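PDB 5IM2: twin-arginine translocation pathway signal from Rhodoferax ferrireducens, which probably serves as the periplasmic solute-binding component of a TRAP transporter, here holding a copurified benzoate. Local coordinates for residues Q166-G171 with Y259-V264; P132-N137 with T356-I361. All blocks are in the same frame, centred on the assembly; numbering follows the deposited sequence. Where two conformers were deposited one is given.

Contact 1 of 2, residues Q166-G171 with Y259-V264; sequences QVHGPG and YTATFV. With BEZ (benzoic acid), chain B.
H168 and F263 touch at the borders of their rings: H168 CD2 lies in the plane of the F263 ring at its edge, 3.6 Å from F263 CE1, with the ring planes at 61°. The first torsion of H168 (chi1 63°) tucks CG over its own main chain and carries the imidazole across T260 and A261, with A261 N above one face. The ring's rotation is fixed from within its own loop, where H168 ND1 donates a 2.7 Å bond to G169 O, almost in the ring plane and on a carbonyl lone pair. T260 OG1 donates to H168 O at 2.8 Å from above the carbonyl plane. Y259 CE2 sits at the imidazole rim, and Y259 CE1 packs 3.4 Å from G171 CA. The Q166 amide lies slantwise against F263, its plane 26° from the ring, its OE1 hydrogen-bonded to W113 NE1 and its NE2 to Q299 OE1.

Antiparallel bonds pair Q166 with F263; beyond them both segments cross between the two sheets, consistent with the hinge of a periplasmic binding protein. One water lies 2.9 Å from H168 NE2 and 2.7 Å from Y259 OH, hydrogen-bonded to both. Replacing H168 with an alanine would probably leave this water with one protein mate fewer and open a gap beside the CE1/CZ edge of F263. R192 NH2 and Y118 OH hydrogen-bond the benzoate directly; this contact adds a water-mediated link from H168 and Y259 to O1 and an apolar wall, F263 CE2 lying 3.7 Å from benzoate C3.

Contact 2 of 2, residues P132-N137 with T356-I361; sequences PFMMTN and TARALI
The hydroxyl OG of S365 is hydrogen-bonded to both T136 OG1 and I361 O, tying together two residues that also touch through their methyl groups. No hydrogen bond passes directly between the two segments. T136 and I361 lie alongside one another, pointing opposite ways, with T136 CG2 resting 3.7 Å from I361 CG2. With its other branch I361 reaches the backbone of the loop, I361 CD1 approaching M134 O at 3.4 Å.

M134 carries most of the remaining contact. Its chain is bent at chi2 (-69°) and chi3 (-67°), which brings CE over to helix 350-367. There M134 CE meets A357 CB and I361 CD1, each at 4.0 Å, two residues one turn apart on the same side of the helix. CE also lies against R358 CG, from which the arginine extends across the methionine at about a right angle.

The loop ends in an N-cap: N137 precedes helix 138-152, and its OD1 accepts from A140 N in the first turn, while ND2 bonds A368 O. The loop thus leads into helix 138-152 while its M134 and T136 side chains lie on the flank of helix 350-367. In this family 7 solute-binding fold the two helices also pack on each other, L360 resting on A144 and E147.

In the conformer of R358 described here, NE passes 3.9 Å from M134 SD, a contact oblique to the guanidinium; a second conformer was also deposited, so this approach is less certain than the apolar ones. The charge of R358 is met by a salt bridge from NH2 to E336.

In the fold
Contact 1 lies about 3 Å from the centre of the chain and is almost wholly buried beside the ligand. Contact 2, centred about 14 Å out, is still mostly buried, three of its five touching residues being so, with exposed T136 and R358 at its margin. Their centres are about 12 Å apart, and contact 1 is nested within the loop that contact 2 closes. The two touch through M135, whose SD packs 3.3 Å from H168 O and whose CE lies 3.6 Å from T260 CB. The loop of contact 2 leads into helix 138-152, on which V167 rests. Backbone bonds, aromatic rings and a water dominate the inner contact, whereas methyl and thioether packing joins loop to helix in the outer one.

Contact 1 of 2, residues Q166-G171 with Y259-V264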
loop_
_atom_site.group_PDB
_atom_site.type_symbol
_atom_site.label_atom_id
_atom_site.label_comp_id
_atom_site.label_asym_id
_atom_site.label_seq_id
_atom_site.Cartn_x
_atom_site.Cartn_y
_atom_site.Cartn_z
ATOM N N GLN A 166 -6.318 -3.475 -0.791
ATOM C CA GLN A 166 -5.634 -3.303 -2.072
ATOM C C GLN A 166 -4.142 -3.069 -1.866
ATOM O O GLN A 166 -3.657 -2.936 -0.736
ATOM C CB GLN A 166 -6.280 -2.168 -2.880
ATOM C CG GLN A 166 -6.536 -0.885 -2.096
ATOM C CD GLN A 166 -5.785 0.338 -2.595
ATOM O OE1 GLN A 166 -6.141 1.447 -2.269
ATOM N NE2 GLN A 166 -4.736 0.141 -3.331
ATOM N N VAL A 167 -3.418 -3.140 -2.978
ATOM C CA VAL A 167 -1.978 -2.914 -3.032
ATOM C C VAL A 167 -1.711 -1.809 -4.051
ATOM O O VAL A 167 -2.594 -1.431 -4.827
ATOM C CB VAL A 167 -1.187 -4.184 -3.382
ATOM C CG1 VAL A 167 -1.503 -5.273 -2.366
ATOM C CG2 VAL A 167 -1.485 -4.615 -4.829
ATOM N N HIS A 168 -0.483 -1.280 -4.040
ATOM C CA HIS A 168 -0.062 -0.322 -5.051
ATOM C C HIS A 168 0.790 -0.985 -6.155
ATOM O O HIS A 168 0.972 -2.201 -6.195
ATOM C CB HIS A 168 0.619 0.901 -4.394
ATOM C CG HIS A 168 1.897 0.640 -3.627
ATOM N ND1 HIS A 168 3.006 0.016 -4.172
ATOM C CD2 HIS A 168 2.258 1.008 -2.372
ATOM C CE1 HIS A 168 3.971 -0.034 -3.263
ATOM N NE2 HIS A 168 3.559 0.593 -2.172
ATOM N N GLY A 169 1.255 -0.159 -7.119
ATOM C CA GLY A 169 2.085 -0.649 -8.192
ATOM C C GLY A 169 3.465 -1.067 -7.703
ATOM O O GLY A 169 3.802 -0.950 -6.522
ATOM N N PRO A 170 4.287 -1.567 -8.618
ATOM C CA PRO A 170 5.597 -2.092 -8.199
ATOM C C PRO A 170 6.456 -1.042 -7.515
ATOM O O PRO A 170 6.535 0.113 -7.944
ATOM C CB PRO A 170 6.225 -2.565 -9.511
ATOM C CG PRO A 170 5.040 -2.811 -10.429
ATOM C CD PRO A 170 4.023 -1.785 -10.046
ATOM N N GLY A 171 7.121 -1.450 -6.429
ATOM C CA GLY A 171 7.993 -0.531 -5.720
ATOM C C GLY A 171 9.217 -0.123 -6.528
ATOM O O GLY A 171 9.745 -0.880 -7.350
ATOM N N TYR A 259 8.454 -5.339 -4.377
ATOM C CA TYR A 259 7.498 -5.352 -3.273
ATOM C C TYR A 259 6.283 -4.506 -3.646
ATOM O O TYR A 259 6.311 -3.702 -4.578
ATOM C CB TYR A 259 8.123 -4.828 -1.947
ATOM C CG TYR A 259 8.114 -3.330 -1.881
ATOM C CD1 TYR A 259 9.077 -2.582 -2.528
ATOM C CD2 TYR A 259 7.087 -2.662 -1.233
ATOM C CE1 TYR A 259 9.028 -1.187 -2.529
ATOM C CE2 TYR A 259 7.032 -1.268 -1.221
ATOM C CZ TYR A 259 8.001 -0.544 -1.876
ATOM O OH TYR A 259 7.933 0.836 -1.871
ATOM N N THR A 260 5.223 -4.695 -2.874
ATOM C CA THR A 260 4.129 -3.736 -2.788
ATOM C C THR A 260 3.692 -3.640 -1.331
ATOM O O THR A 260 4.068 -4.458 -0.480
ATOM C CB THR A 260 2.983 -4.118 -3.730
ATOM O OG1 THR A 260 2.031 -3.055 -3.746
ATOM C CG2 THR A 260 2.300 -5.420 -3.320
ATOM N N ALA A 261 2.928 -2.600 -1.030
ATOM C CA ALA A 261 2.354 -2.421 0.294
ATOM C C ALA A 261 0.844 -2.584 0.215
ATOM O O ALA A 261 0.238 -2.333 -0.817
ATOM C CB ALA A 261 2.717 -1.052 0.884
ATOM N N THR A 262 0.250 -3.026 1.318
ATOM C CA THR A 262 -1.181 -3.214 1.418
ATOM C C THR A 262 -1.844 -2.017 2.064
ATOM O O THR A 262 -1.266 -1.330 2.903
ATOM C CB THR A 262 -1.537 -4.466 2.218
ATOM O OG1 THR A 262 -1.013 -4.377 3.541
ATOM C CG2 THR A 262 -0.989 -5.665 1.542
ATOM N N PHE A 263 -3.085 -1.795 1.661
ATOM C CA PHE A 263 -3.915 -0.723 2.168
ATOM C C PHE A 263 -5.265 -1.294 2.550
ATOM O O PHE A 263 -5.752 -2.230 1.904
ATOM C CB PHE A 263 -4.141 0.382 1.103
ATOM C CG PHE A 263 -2.881 1.009 0.610
ATOM C CD1 PHE A 263 -2.104 0.373 -0.326
ATOM C CD2 PHE A 263 -2.457 2.245 1.123
ATOM C CE1 PHE A 263 -0.931 0.950 -0.757
ATOM C CE2 PHE A 263 -1.296 2.819 0.688
ATOM C CZ PHE A 263 -0.533 2.161 -0.271
ATOM N N VAL A 264 -5.867 -0.698 3.570
ATOM C CA VAL A 264 -7.217 -1.040 4.000
ATOM C C VAL A 264 -8.086 0.212 4.003
ATOM O O VAL A 264 -7.663 1.286 4.455
ATOM C CB VAL A 264 -7.220 -1.722 5.382
ATOM C CG1 VAL A 264 -6.710 -0.785 6.437
ATOM C CG2 VAL A 264 -8.623 -2.225 5.698
HETATM C C BEZ B . 3.978 4.462 1.253
HETATM O O1 BEZ B . 4.995 3.875 0.784
HETATM O O2 BEZ B . 3.938 4.740 2.475
HETATM C C1 BEZ B . 2.850 4.849 0.345
HETATM C C2 BEZ B . 1.726 5.481 0.869
HETATM C C3 BEZ B . 0.703 5.861 -0.001
HETATM C C4 BEZ B . 0.808 5.586 -1.354
HETATM C C5 BEZ B . 1.914 4.936 -1.865
HETATM C C6 BEZ B . 2.951 4.563 -1.002
HETATM O O HOH W 1 5.693 1.707 -0.639
#

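Contact 2 of 2, residues P132-N137 with T356-I361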
loop_
_atom_site.group_PDB
_atom_site.type_symbol
_atom_site.label_atom_id
_atom_site.label_comp_id
_atom_site.label_asym_id
_atom_site.label_seq_id
_atom_site.Cartn_x
_atom_site.Cartn_y
_atom_site.Cartn_z
ATOM N N PRO A 132 8.791 -10.435 -0.810
ATOM C CA PRO A 132 9.468 -10.124 -2.069
ATOM C C PRO A 132 8.834 -10.863 -3.245
ATOM O O PRO A 132 8.511 -12.055 -3.158
ATOM C CB PRO A 132 10.914 -10.561 -1.809
ATOM C CG PRO A 132 11.062 -10.373 -0.372
ATOM C CD PRO A 132 9.756 -10.811 0.233
ATOM N N PHE A 133 8.654 -10.138 -4.343
ATOM C CA PHE A 133 8.281 -10.736 -5.638
ATOM C C PHE A 133 7.015 -11.599 -5.521
ATOM O O PHE A 133 6.984 -12.777 -5.914
ATOM C CB PHE A 133 9.464 -11.516 -6.215
ATOM C CG PHE A 133 10.654 -10.638 -6.495
ATOM C CD1 PHE A 133 10.682 -9.853 -7.619
ATOM C CD2 PHE A 133 11.713 -10.561 -5.614
ATOM C CE1 PHE A 133 11.724 -9.026 -7.880
ATOM C CE2 PHE A 133 12.774 -9.733 -5.871
ATOM C CZ PHE A 133 12.799 -8.968 -7.019
ATOM N N MET A 134 5.965 -11.001 -4.936
ATOM C CA MET A 134 4.635 -11.613 -4.826
ATOM C C MET A 134 3.657 -11.122 -5.888
ATOM O O MET A 134 2.871 -11.921 -6.421
ATOM C CB MET A 134 4.022 -11.343 -3.451
ATOM C CG MET A 134 4.669 -12.045 -2.299
ATOM S SD MET A 134 4.385 -13.829 -2.335
ATOM C CE MET A 134 2.650 -13.890 -2.055
ATOM N N MET A 135 3.693 -9.843 -6.222
ATOM C CA MET A 135 2.626 -9.245 -7.021
ATOM C C MET A 135 2.833 -9.468 -8.507
ATOM O O MET A 135 3.947 -9.460 -9.014
ATOM C CB MET A 135 2.549 -7.742 -6.738
ATOM C CG MET A 135 1.587 -6.986 -7.637
ATOM S SD MET A 135 1.484 -5.218 -7.298
ATOM C CE MET A 135 3.152 -4.838 -7.225
ATOM N N THR A 136 1.717 -9.629 -9.218
ATOM C CA THR A 136 1.716 -9.548 -10.670
ATOM C C THR A 136 1.401 -8.096 -11.062
ATOM O O THR A 136 2.324 -7.294 -11.269
ATOM C CB THR A 136 0.711 -10.532 -11.252
ATOM O OG1 THR A 136 -0.556 -10.330 -10.638
ATOM C CG2 THR A 136 1.126 -11.951 -10.967
ATOM N N ASN A 137 0.117 -7.732 -11.107
ATOM C CA ASN A 137 -0.300 -6.330 -11.211
ATOM C C ASN A 137 -1.190 -5.966 -10.023
ATOM O O ASN A 137 -1.706 -6.838 -9.320
ATOM C CB ASN A 137 -1.026 -6.078 -12.536
ATOM C CG ASN A 137 -2.275 -6.864 -12.659
ATOM O OD1 ASN A 137 -3.265 -6.494 -12.082
ATOM N ND2 ASN A 137 -2.248 -7.971 -13.428
ATOM N N THR A 356 -1.817 -20.206 -0.195
ATOM C CA THR A 356 -3.062 -19.625 -0.660
ATOM C C THR A 356 -2.792 -18.299 -1.358
ATOM O O THR A 356 -3.377 -18.027 -2.418
ATOM C CB THR A 356 -4.025 -19.475 0.529
ATOM O OG1 THR A 356 -4.475 -20.784 0.962
ATOM C CG2 THR A 356 -5.204 -18.616 0.212
ATOM N N ALA A 357 -1.929 -17.454 -0.779
ATOM C CA ALA A 357 -1.719 -16.132 -1.366
ATOM C C ALA A 357 -1.203 -16.235 -2.799
ATOM O O ALA A 357 -1.683 -15.528 -3.700
ATOM C CB ALA A 357 -0.766 -15.308 -0.499
ATOM N N ARG A 358 -0.241 -17.121 -3.042
ATOM C CA ARG A 358 0.270 -17.266 -4.401
ATOM C C ARG A 358 -0.814 -17.776 -5.335
ATOM O O ARG A 358 -0.948 -17.290 -6.465
ATOM C CB ARG A 358 1.484 -18.194 -4.406
ATOM C CG ARG A 358 2.670 -17.529 -3.725
ATOM C CD ARG A 358 3.962 -18.204 -4.079
ATOM N NE ARG A 358 5.105 -17.337 -3.814
ATOM C CZ ARG A 358 6.090 -17.602 -2.956
ATOM N NH1 ARG A 358 6.115 -18.728 -2.239
ATOM N NH2 ARG A 358 7.073 -16.720 -2.837
ATOM N N ALA A 359 -1.609 -18.741 -4.874
ATOM C CA ALA A 359 -2.677 -19.275 -5.717
ATOM C C ALA A 359 -3.708 -18.205 -6.052
ATOM O O ALA A 359 -4.237 -18.174 -7.177
ATOM C CB ALA A 359 -3.361 -20.452 -5.024
ATOM N N LEU A 360 -4.063 -17.365 -5.072
ATOM C CA LEU A 360 -5.099 -16.350 -5.296
ATOM C C LEU A 360 -4.601 -15.276 -6.245
ATOM O O LEU A 360 -5.359 -14.793 -7.103
ATOM C CB LEU A 360 -5.564 -15.748 -3.945
ATOM C CG LEU A 360 -6.429 -16.659 -3.064
ATOM C CD1 LEU A 360 -6.834 -16.025 -1.745
ATOM C CD2 LEU A 360 -7.694 -17.111 -3.819
ATOM N N ILE A 361 -3.326 -14.907 -6.133
ATOM C CA ILE A 361 -2.736 -13.974 -7.093
ATOM C C ILE A 361 -2.791 -14.576 -8.494
ATOM O O ILE A 361 -3.163 -13.914 -9.469
ATOM C CB ILE A 361 -1.291 -13.642 -6.674
ATOM C CG1 ILE A 361 -1.347 -12.807 -5.398
ATOM C CG2 ILE A 361 -0.549 -12.928 -7.785
ATOM C CD1 ILE A 361 0.014 -12.582 -4.716
#